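Local coordinates for outer membrane protein OMP121 (Bacteroides thetaiotaomicron, PDB 5FQ8), which probably serves as a TonB-dependent transporter that brings nutrients, perhaps peptides, across the bacterial outer membrane, at residues B[356-370]-B[418-430]. Numbering follows the deposited sequence.
Sequences PGYYYTPYGVMNPYY and PNLYALYYEGTPN
The Tyr424 ring lies flat beneath Pro356, whose CG sits over the ring's middle, 3.5 Å from the centroid, a CH-pi contact; Leu423 CB covers the opposite face. In the plane of the same ring, Tyr370 OH meets Tyr424 OH at 3.1 Å in a hydrogen bond, the two tyrosines reaching in from opposite directions with their planes at 84°. A chi1 of -174° sets CG of Tyr370 opposite its own backbone N and carries the ring from the first turn of helix 368-374 past Leu420, with CE1 3.8 Å from Leu420 CD2. Met366 SD packs against Leu420 CD1. An alanine in place of Tyr424 would probably leave Pro356 without its aromatic floor and Tyr370 OH without this hydroxyl partner. Both segments are connections between strands of the TonB-dependent receptor barrel: 356-370 leads into strand 376-394, and strand 398-417 runs out into 418-430. Beyond the type II turn from Tyr425 to Thr428, Asn430 brings its amide against 356-362: ND2 donates to Tyr359 O at 2.9 Å with an N-H...O angle of 168°, the acceptor lying in the amide plane, and more weakly to Pro356 O. OD1 of Asn430 accepts from ND2 of Asn227 and lies beside Pro362 CB. Nearby, Pro429 CD lies over one face of the Tyr358 ring, 3.9 Å from its centroid, while Thr428 OG1 donates to Tyr424 O at 2.6 Å, bracing that turn.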
ATOM      1  N   PRO B 356     -15.976  -5.976 -23.085  1.00 26.15           N
ATOM      2  CA  PRO B 356     -14.861  -6.892 -22.806  1.00 25.83           C
ATOM      3  C   PRO B 356     -15.248  -8.348 -22.779  1.00 43.11           C
ATOM      4  O   PRO B 356     -14.417  -9.207 -23.077  1.00 25.90           O
ATOM      5  CB  PRO B 356     -14.381  -6.426 -21.433  1.00 25.55           C
ATOM      6  CG  PRO B 356     -14.763  -5.020 -21.366  1.00 25.59           C
ATOM      7  CD  PRO B 356     -16.076  -4.928 -22.065  1.00 26.06           C
ATOM      8  N   GLY B 357     -16.496  -8.654 -22.439  1.00 42.56           N
ATOM      9  CA  GLY B 357     -16.915 -10.034 -22.382  1.00 35.05           C
ATOM     10  C   GLY B 357     -17.226 -10.649 -23.718  1.00 29.90           C
ATOM     11  O   GLY B 357     -17.238 -11.874 -23.832  1.00 27.82           O
ATOM     12  N   TYR B 358     -17.470  -9.843 -24.736  1.00 27.12           N
ATOM     13  CA  TYR B 358     -17.776 -10.385 -26.048  1.00 27.43           C
ATOM     14  C   TYR B 358     -16.806  -9.891 -27.116  1.00 27.19           C
ATOM     15  O   TYR B 358     -17.127  -9.931 -28.303  1.00 27.47           O
ATOM     16  CB  TYR B 358     -19.227 -10.066 -26.410  1.00 27.97           C
ATOM     17  CG  TYR B 358     -20.233 -10.722 -25.500  1.00 28.30           C
ATOM     18  CD1 TYR B 358     -20.469 -10.233 -24.235  1.00 28.20           C
ATOM     19  CD2 TYR B 358     -20.955 -11.828 -25.917  1.00 28.77           C
ATOM     20  CE1 TYR B 358     -21.385 -10.833 -23.400  1.00 28.55           C
ATOM     21  CE2 TYR B 358     -21.872 -12.427 -25.098  1.00 29.17           C
ATOM     22  CZ  TYR B 358     -22.085 -11.930 -23.836  1.00 30.89           C
ATOM     23  OH  TYR B 358     -23.012 -12.540 -23.013  1.00 34.42           O
ATOM     24  N   TYR B 359     -15.619  -9.452 -26.718  1.00 26.70           N
ATOM     25  CA  TYR B 359     -14.596  -9.038 -27.667  1.00 26.48           C
ATOM     26  C   TYR B 359     -14.219 -10.188 -28.588  1.00 26.62           C
ATOM     27  O   TYR B 359     -14.270 -11.350 -28.199  1.00 37.41           O
ATOM     28  CB  TYR B 359     -13.383  -8.559 -26.899  1.00 25.97           C
ATOM     29  CG  TYR B 359     -12.293  -7.944 -27.726  1.00 25.73           C
ATOM     30  CD1 TYR B 359     -12.544  -6.872 -28.563  1.00 25.85           C
ATOM     31  CD2 TYR B 359     -10.994  -8.414 -27.634  1.00 28.50           C
ATOM     32  CE1 TYR B 359     -11.533  -6.307 -29.307  1.00 25.66           C
ATOM     33  CE2 TYR B 359      -9.989  -7.862 -28.366  1.00 31.37           C
ATOM     34  CZ  TYR B 359     -10.259  -6.809 -29.201  1.00 30.52           C
ATOM     35  OH  TYR B 359      -9.242  -6.263 -29.928  1.00 30.34           O
ATOM     36  N   TYR B 360     -13.831  -9.865 -29.822  1.00 26.68           N
ATOM     37  CA  TYR B 360     -13.762 -10.906 -30.838  1.00 26.95           C
ATOM     38  C   TYR B 360     -12.687 -11.948 -30.552  1.00 31.59           C
ATOM     39  O   TYR B 360     -12.741 -13.039 -31.125  1.00 27.06           O
ATOM     40  CB  TYR B 360     -13.563 -10.292 -32.224  1.00 27.09           C
ATOM     41  CG  TYR B 360     -12.232  -9.637 -32.455  1.00 29.38           C
ATOM     42  CD1 TYR B 360     -12.041  -8.306 -32.161  1.00 34.59           C
ATOM     43  CD2 TYR B 360     -11.174 -10.345 -32.979  1.00 31.27           C
ATOM     44  CE1 TYR B 360     -10.841  -7.709 -32.362  1.00 30.04           C
ATOM     45  CE2 TYR B 360      -9.966  -9.752 -33.181  1.00 32.52           C
ATOM     46  CZ  TYR B 360      -9.808  -8.435 -32.869  1.00 33.67           C
ATOM     47  OH  TYR B 360      -8.609  -7.818 -33.061  1.00 38.02           O
ATOM     48  N   THR B 361     -11.729 -11.668 -29.669  1.00 28.81           N
ATOM     49  CA  THR B 361     -10.699 -12.653 -29.418  1.00 26.12           C
ATOM     50  C   THR B 361     -10.332 -12.716 -27.939  1.00 25.81           C
ATOM     51  O   THR B 361     -10.178 -11.679 -27.293  1.00 25.54           O
ATOM     52  CB  THR B 361      -9.469 -12.358 -30.253  1.00 25.94           C
ATOM     53  OG1 THR B 361      -8.513 -13.402 -30.053  1.00 25.86           O
ATOM     54  CG2 THR B 361      -8.887 -11.024 -29.873  1.00 25.57           C
ATOM     55  N   PRO B 362     -10.197 -13.902 -27.380  1.00 25.88           N
ATOM     56  CA  PRO B 362      -9.970 -14.014 -25.944  1.00 27.63           C
ATOM     57  C   PRO B 362      -8.568 -14.428 -25.606  1.00 28.25           C
ATOM     58  O   PRO B 362      -8.344 -14.971 -24.527  1.00 27.66           O
ATOM     59  CB  PRO B 362     -10.949 -15.103 -25.552  1.00 26.02           C
ATOM     60  CG  PRO B 362     -10.866 -16.049 -26.709  1.00 26.32           C
ATOM     61  CD  PRO B 362     -10.642 -15.189 -27.939  1.00 26.29           C
ATOM     62  N   TYR B 363      -7.624 -14.192 -26.501  1.00 25.26           N
ATOM     63  CA  TYR B 363      -6.308 -14.800 -26.383  1.00 25.10           C
ATOM     64  C   TYR B 363      -5.301 -13.792 -25.845  1.00 24.69           C
ATOM     65  O   TYR B 363      -4.449 -13.282 -26.562  1.00 24.57           O
ATOM     66  CB  TYR B 363      -5.883 -15.364 -27.727  1.00 25.32           C
ATOM     67  CG  TYR B 363      -6.720 -16.526 -28.230  1.00 25.76           C
ATOM     68  CD1 TYR B 363      -6.970 -17.624 -27.433  1.00 28.61           C
ATOM     69  CD2 TYR B 363      -7.259 -16.516 -29.501  1.00 26.06           C
ATOM     70  CE1 TYR B 363      -7.722 -18.680 -27.893  1.00 27.40           C
ATOM     71  CE2 TYR B 363      -8.016 -17.563 -29.960  1.00 26.50           C
ATOM     72  CZ  TYR B 363      -8.244 -18.643 -29.150  1.00 26.65           C
ATOM     73  OH  TYR B 363      -9.001 -19.690 -29.601  1.00 27.12           O
ATOM     74  N   GLY B 364      -5.393 -13.527 -24.549  1.00 24.52           N
ATOM     75  CA  GLY B 364      -4.353 -12.763 -23.907  1.00 24.17           C
ATOM     76  C   GLY B 364      -4.321 -11.300 -24.245  1.00 29.86           C
ATOM     77  O   GLY B 364      -3.337 -10.628 -23.940  1.00 26.47           O
ATOM     78  N   VAL B 365      -5.367 -10.780 -24.862  1.00 24.16           N
ATOM     79  CA  VAL B 365      -5.440  -9.399 -25.288  1.00 24.06           C
ATOM     80  C   VAL B 365      -6.851  -8.894 -25.028  1.00 24.23           C
ATOM     81  O   VAL B 365      -7.771  -9.667 -24.787  1.00 24.46           O
ATOM     82  CB  VAL B 365      -5.079  -9.243 -26.775  1.00 24.17           C
ATOM     83  CG1 VAL B 365      -3.635  -9.599 -27.020  1.00 24.03           C
ATOM     84  CG2 VAL B 365      -5.999 -10.097 -27.613  1.00 24.54           C
ATOM     85  N   MET B 366      -7.016  -7.579 -25.127  1.00 24.15           N
ATOM     86  CA  MET B 366      -8.278  -6.911 -24.846  1.00 24.32           C
ATOM     87  C   MET B 366      -8.515  -5.799 -25.848  1.00 24.42           C
ATOM     88  O   MET B 366      -7.606  -5.366 -26.558  1.00 24.51           O
ATOM     89  CB  MET B 366      -8.304  -6.322 -23.440  1.00 24.14           C
ATOM     90  CG  MET B 366      -8.812  -7.238 -22.356  1.00 26.05           C
ATOM     91  SD  MET B 366      -9.397  -6.211 -21.028  1.00 24.19           S
ATOM     92  CE  MET B 366     -10.820  -5.523 -21.813  1.00 37.88           C
ATOM     93  N   ASN B 367      -9.747  -5.319 -25.877  1.00 24.67           N
ATOM     94  CA  ASN B 367     -10.133  -4.222 -26.752  1.00 24.83           C
ATOM     95  C   ASN B 367      -9.255  -3.011 -26.492  1.00 28.45           C
ATOM     96  O   ASN B 367      -9.291  -2.464 -25.386  1.00 31.52           O
ATOM     97  CB  ASN B 367     -11.595  -3.868 -26.518  1.00 25.16           C
ATOM     98  CG  ASN B 367     -12.138  -2.905 -27.547  1.00 25.42           C
ATOM     99  OD1 ASN B 367     -11.438  -2.030 -28.030  1.00 25.30           O
ATOM    100  ND2 ASN B 367     -13.407  -3.064 -27.882  1.00 25.83           N
ATOM    101  N   PRO B 368      -8.493  -2.539 -27.475  1.00 25.62           N
ATOM    102  CA  PRO B 368      -7.529  -1.468 -27.207  1.00 24.27           C
ATOM    103  C   PRO B 368      -8.170  -0.199 -26.728  1.00 24.35           C
ATOM    104  O   PRO B 368      -7.556   0.547 -25.963  1.00 25.33           O
ATOM    105  CB  PRO B 368      -6.855  -1.258 -28.567  1.00 24.34           C
ATOM    106  CG  PRO B 368      -7.162  -2.468 -29.356  1.00 24.53           C
ATOM    107  CD  PRO B 368      -8.505  -2.910 -28.895  1.00 32.52           C
ATOM    108  N   TYR B 369      -9.387   0.083 -27.162  1.00 24.68           N
ATOM    109  CA  TYR B 369     -10.036   1.296 -26.699  1.00 24.81           C
ATOM    110  C   TYR B 369     -10.499   1.164 -25.262  1.00 35.59           C
ATOM    111  O   TYR B 369     -10.600   2.171 -24.558  1.00 29.57           O
ATOM    112  CB  TYR B 369     -11.206   1.640 -27.606  1.00 25.25           C
ATOM    113  CG  TYR B 369     -10.822   1.973 -29.030  1.00 25.38           C
ATOM    114  CD1 TYR B 369     -10.437   3.252 -29.380  1.00 25.41           C
ATOM    115  CD2 TYR B 369     -10.868   1.011 -30.021  1.00 25.52           C
ATOM    116  CE1 TYR B 369     -10.108   3.561 -30.666  1.00 26.25           C
ATOM    117  CE2 TYR B 369     -10.541   1.312 -31.310  1.00 29.06           C
ATOM    118  CZ  TYR B 369     -10.163   2.591 -31.632  1.00 26.90           C
ATOM    119  OH  TYR B 369      -9.837   2.892 -32.933  1.00 25.90           O
ATOM    120  N   TYR B 370     -10.790  -0.057 -24.806  1.00 29.86           N
ATOM    121  CA  TYR B 370     -11.058  -0.255 -23.390  1.00 25.28           C
ATOM    122  C   TYR B 370      -9.815   0.037 -22.568  1.00 24.28           C
ATOM    123  O   TYR B 370      -9.874   0.768 -21.580  1.00 24.96           O
ATOM    124  CB  TYR B 370     -11.561  -1.680 -23.120  1.00 24.84           C
ATOM    125  CG  TYR B 370     -11.987  -1.867 -21.681  1.00 28.74           C
ATOM    126  CD1 TYR B 370     -11.056  -2.138 -20.688  1.00 25.95           C
ATOM    127  CD2 TYR B 370     -13.314  -1.729 -21.312  1.00 32.92           C
ATOM    128  CE1 TYR B 370     -11.432  -2.271 -19.381  1.00 29.48           C
ATOM    129  CE2 TYR B 370     -13.700  -1.867 -19.996  1.00 36.93           C
ATOM    130  CZ  TYR B 370     -12.754  -2.137 -19.042  1.00 33.98           C
ATOM    131  OH  TYR B 370     -13.134  -2.264 -17.739  1.00 27.08           O
ATOM    132  N   PRO B 418      -8.509  -2.024 -13.762  1.00 23.71           N
ATOM    133  CA  PRO B 418      -9.774  -2.444 -13.160  1.00 24.02           C
ATOM    134  C   PRO B 418      -9.758  -3.893 -12.720  1.00 40.89           C
ATOM    135  O   PRO B 418      -8.914  -4.698 -13.110  1.00 31.53           O
ATOM    136  CB  PRO B 418     -10.791  -2.245 -14.287  1.00 24.24           C
ATOM    137  CG  PRO B 418     -10.093  -1.527 -15.354  1.00 24.05           C
ATOM    138  CD  PRO B 418      -8.648  -1.836 -15.208  1.00 23.72           C
ATOM    139  N   ASN B 419     -10.740  -4.214 -11.888  1.00 27.92           N
ATOM    140  CA  ASN B 419     -11.053  -5.587 -11.527  1.00 24.50           C
ATOM    141  C   ASN B 419     -11.811  -6.180 -12.697  1.00 24.67           C
ATOM    142  O   ASN B 419     -13.040  -6.264 -12.701  1.00 25.02           O
ATOM    143  CB  ASN B 419     -11.877  -5.635 -10.253  1.00 32.61           C
ATOM    144  CG  ASN B 419     -11.982  -7.015  -9.689  1.00 24.94           C
ATOM    145  OD1 ASN B 419     -12.280  -7.963 -10.392  1.00 25.04           O
ATOM    146  ND2 ASN B 419     -11.710  -7.139  -8.414  1.00 24.98           N
ATOM    147  N   LEU B 420     -11.049  -6.584 -13.710  1.00 24.47           N
ATOM    148  CA  LEU B 420     -11.651  -7.167 -14.899  1.00 24.64           C
ATOM    149  C   LEU B 420     -12.417  -8.443 -14.571  1.00 24.95           C
ATOM    150  O   LEU B 420     -13.457  -8.723 -15.182  1.00 25.26           O
ATOM    151  CB  LEU B 420     -10.569  -7.437 -15.935  1.00 28.70           C
ATOM    152  CG  LEU B 420      -9.795  -6.230 -16.455  1.00 24.12           C
ATOM    153  CD1 LEU B 420      -8.642  -6.710 -17.258  1.00 23.90           C
ATOM    154  CD2 LEU B 420     -10.676  -5.350 -17.304  1.00 24.29           C
ATOM    155  N   TYR B 421     -11.936  -9.216 -13.594  1.00 24.91           N
ATOM    156  CA  TYR B 421     -12.622 -10.449 -13.228  1.00 25.23           C
ATOM    157  C   TYR B 421     -14.016 -10.163 -12.690  1.00 25.62           C
ATOM    158  O   TYR B 421     -14.999 -10.762 -13.134  1.00 29.05           O
ATOM    159  CB  TYR B 421     -11.806 -11.234 -12.206  1.00 25.15           C
ATOM    160  CG  TYR B 421     -12.374 -12.600 -11.900  1.00 25.49           C
ATOM    161  CD1 TYR B 421     -12.052 -13.686 -12.681  1.00 25.53           C
ATOM    162  CD2 TYR B 421     -13.240 -12.795 -10.845  1.00 25.81           C
ATOM    163  CE1 TYR B 421     -12.557 -14.923 -12.424  1.00 25.88           C
ATOM    164  CE2 TYR B 421     -13.760 -14.038 -10.582  1.00 26.16           C
ATOM    165  CZ  TYR B 421     -13.412 -15.100 -11.380  1.00 26.19           C
ATOM    166  OH  TYR B 421     -13.909 -16.355 -11.131  1.00 26.58           O
ATOM    167  N   ALA B 422     -14.121  -9.245 -11.732  1.00 25.60           N
ATOM    168  CA  ALA B 422     -15.416  -8.962 -11.138  1.00 26.00           C
ATOM    169  C   ALA B 422     -16.413  -8.472 -12.168  1.00 26.23           C
ATOM    170  O   ALA B 422     -17.591  -8.833 -12.126  1.00 26.66           O
ATOM    171  CB  ALA B 422     -15.268  -7.927 -10.036  1.00 25.94           C
ATOM    172  N   LEU B 423     -15.951  -7.665 -13.116  1.00 28.96           N
ATOM    173  CA  LEU B 423     -16.865  -7.007 -14.031  1.00 26.21           C
ATOM    174  C   LEU B 423     -17.327  -7.914 -15.152  1.00 26.42           C
ATOM    175  O   LEU B 423     -18.483  -7.840 -15.571  1.00 26.82           O
ATOM    176  CB  LEU B 423     -16.199  -5.788 -14.632  1.00 26.81           C
ATOM    177  CG  LEU B 423     -15.906  -4.632 -13.715  1.00 25.78           C
ATOM    178  CD1 LEU B 423     -15.045  -3.665 -14.470  1.00 25.46           C
ATOM    179  CD2 LEU B 423     -17.214  -4.014 -13.369  1.00 26.22           C
ATOM    180  N   TYR B 424     -16.450  -8.751 -15.676  1.00 26.18           N
ATOM    181  CA  TYR B 424     -16.745  -9.352 -16.958  1.00 28.52           C
ATOM    182  C   TYR B 424     -16.607 -10.861 -16.998  1.00 32.83           C
ATOM    183  O   TYR B 424     -16.944 -11.452 -18.028  1.00 37.14           O
ATOM    184  CB  TYR B 424     -15.859  -8.718 -18.055  1.00 26.02           C
ATOM    185  CG  TYR B 424     -15.936  -7.199 -18.103  1.00 25.93           C
ATOM    186  CD1 TYR B 424     -17.117  -6.549 -18.423  1.00 26.61           C
ATOM    187  CD2 TYR B 424     -14.833  -6.419 -17.815  1.00 25.52           C
ATOM    188  CE1 TYR B 424     -17.189  -5.171 -18.457  1.00 26.25           C
ATOM    189  CE2 TYR B 424     -14.903  -5.053 -17.840  1.00 25.47           C
ATOM    190  CZ  TYR B 424     -16.077  -4.428 -18.162  1.00 25.84           C
ATOM    191  OH  TYR B 424     -16.125  -3.047 -18.189  1.00 25.82           O
ATOM    192  N   TYR B 425     -16.181 -11.513 -15.917  1.00 34.20           N
ATOM    193  CA  TYR B 425     -15.872 -12.936 -16.016  1.00 31.19           C
ATOM    194  C   TYR B 425     -17.123 -13.799 -16.048  1.00 27.02           C
ATOM    195  O   TYR B 425     -17.271 -14.656 -16.923  1.00 27.21           O
ATOM    196  CB  TYR B 425     -14.973 -13.374 -14.871  1.00 26.26           C
ATOM    197  CG  TYR B 425     -14.653 -14.830 -14.984  1.00 26.40           C
ATOM    198  CD1 TYR B 425     -13.782 -15.285 -15.965  1.00 26.22           C
ATOM    199  CD2 TYR B 425     -15.238 -15.762 -14.134  1.00 26.75           C
ATOM    200  CE1 TYR B 425     -13.488 -16.614 -16.088  1.00 27.51           C
ATOM    201  CE2 TYR B 425     -14.944 -17.093 -14.247  1.00 29.02           C
ATOM    202  CZ  TYR B 425     -14.073 -17.516 -15.231  1.00 33.29           C
ATOM    203  OH  TYR B 425     -13.776 -18.844 -15.358  1.00 37.65           O
ATOM    204  N   GLU B 426     -18.020 -13.612 -15.091  1.00 27.30           N
ATOM    205  CA  GLU B 426     -19.182 -14.483 -14.981  1.00 27.85           C
ATOM    206  C   GLU B 426     -20.138 -14.274 -16.143  1.00 28.17           C
ATOM    207  O   GLU B 426     -20.614 -13.164 -16.372  1.00 28.19           O
ATOM    208  CB  GLU B 426     -19.902 -14.216 -13.675  1.00 59.78           C
ATOM    209  CG  GLU B 426     -21.197 -14.967 -13.529  1.00 44.63           C
ATOM    210  CD  GLU B 426     -22.079 -14.393 -12.457  1.00 54.89           C
ATOM    211  OE1 GLU B 426     -21.543 -13.908 -11.443  1.00 57.23           O
ATOM    212  OE2 GLU B 426     -23.311 -14.411 -12.640  1.00 59.65           O
ATOM    213  N   GLY B 427     -20.413 -15.339 -16.883  1.00 28.46           N
ATOM    214  CA  GLY B 427     -21.506 -15.325 -17.827  1.00 28.91           C
ATOM    215  C   GLY B 427     -21.159 -14.945 -19.242  1.00 28.75           C
ATOM    216  O   GLY B 427     -22.040 -14.967 -20.101  1.00 29.15           O
ATOM    217  N   THR B 428     -19.923 -14.608 -19.513  1.00 28.23           N
ATOM    218  CA  THR B 428     -19.512 -14.189 -20.834  1.00 28.82           C
ATOM    219  C   THR B 428     -18.562 -15.207 -21.440  1.00 27.94           C
ATOM    220  O   THR B 428     -17.955 -16.005 -20.722  1.00 27.82           O
ATOM    221  CB  THR B 428     -18.814 -12.836 -20.763  1.00 27.62           C
ATOM    222  OG1 THR B 428     -17.629 -12.977 -19.979  1.00 31.48           O
ATOM    223  CG2 THR B 428     -19.718 -11.822 -20.136  1.00 27.78           C
ATOM    224  N   PRO B 429     -18.413 -15.218 -22.763  1.00 27.99           N
ATOM    225  CA  PRO B 429     -17.483 -16.175 -23.364  1.00 27.89           C
ATOM    226  C   PRO B 429     -16.037 -15.929 -22.998  1.00 27.33           C
ATOM    227  O   PRO B 429     -15.252 -16.876 -23.006  1.00 38.07           O
ATOM    228  CB  PRO B 429     -17.721 -15.986 -24.864  1.00 28.09           C
ATOM    229  CG  PRO B 429     -19.069 -15.440 -24.968  1.00 28.48           C
ATOM    230  CD  PRO B 429     -19.227 -14.553 -23.788  1.00 28.26           C
ATOM    231  N   ASN B 430     -15.664 -14.717 -22.641  1.00 26.97           N
ATOM    232  CA  ASN B 430     -14.259 -14.376 -22.626  1.00 26.49           C
ATOM    233  C   ASN B 430     -13.403 -14.360 -21.356  1.00 26.14           C
ATOM    234  O   ASN B 430     -12.210 -14.212 -21.501  1.00 31.78           O
ATOM    235  CB  ASN B 430     -14.100 -12.990 -23.235  1.00 26.28           C
ATOM    236  CG  ASN B 430     -14.099 -13.008 -24.748  1.00 32.26           C
ATOM    237  OD1 ASN B 430     -14.075 -14.055 -25.386  1.00 26.66           O
ATOM    238  ND2 ASN B 430     -14.089 -11.826 -25.333  1.00 35.57           N
TER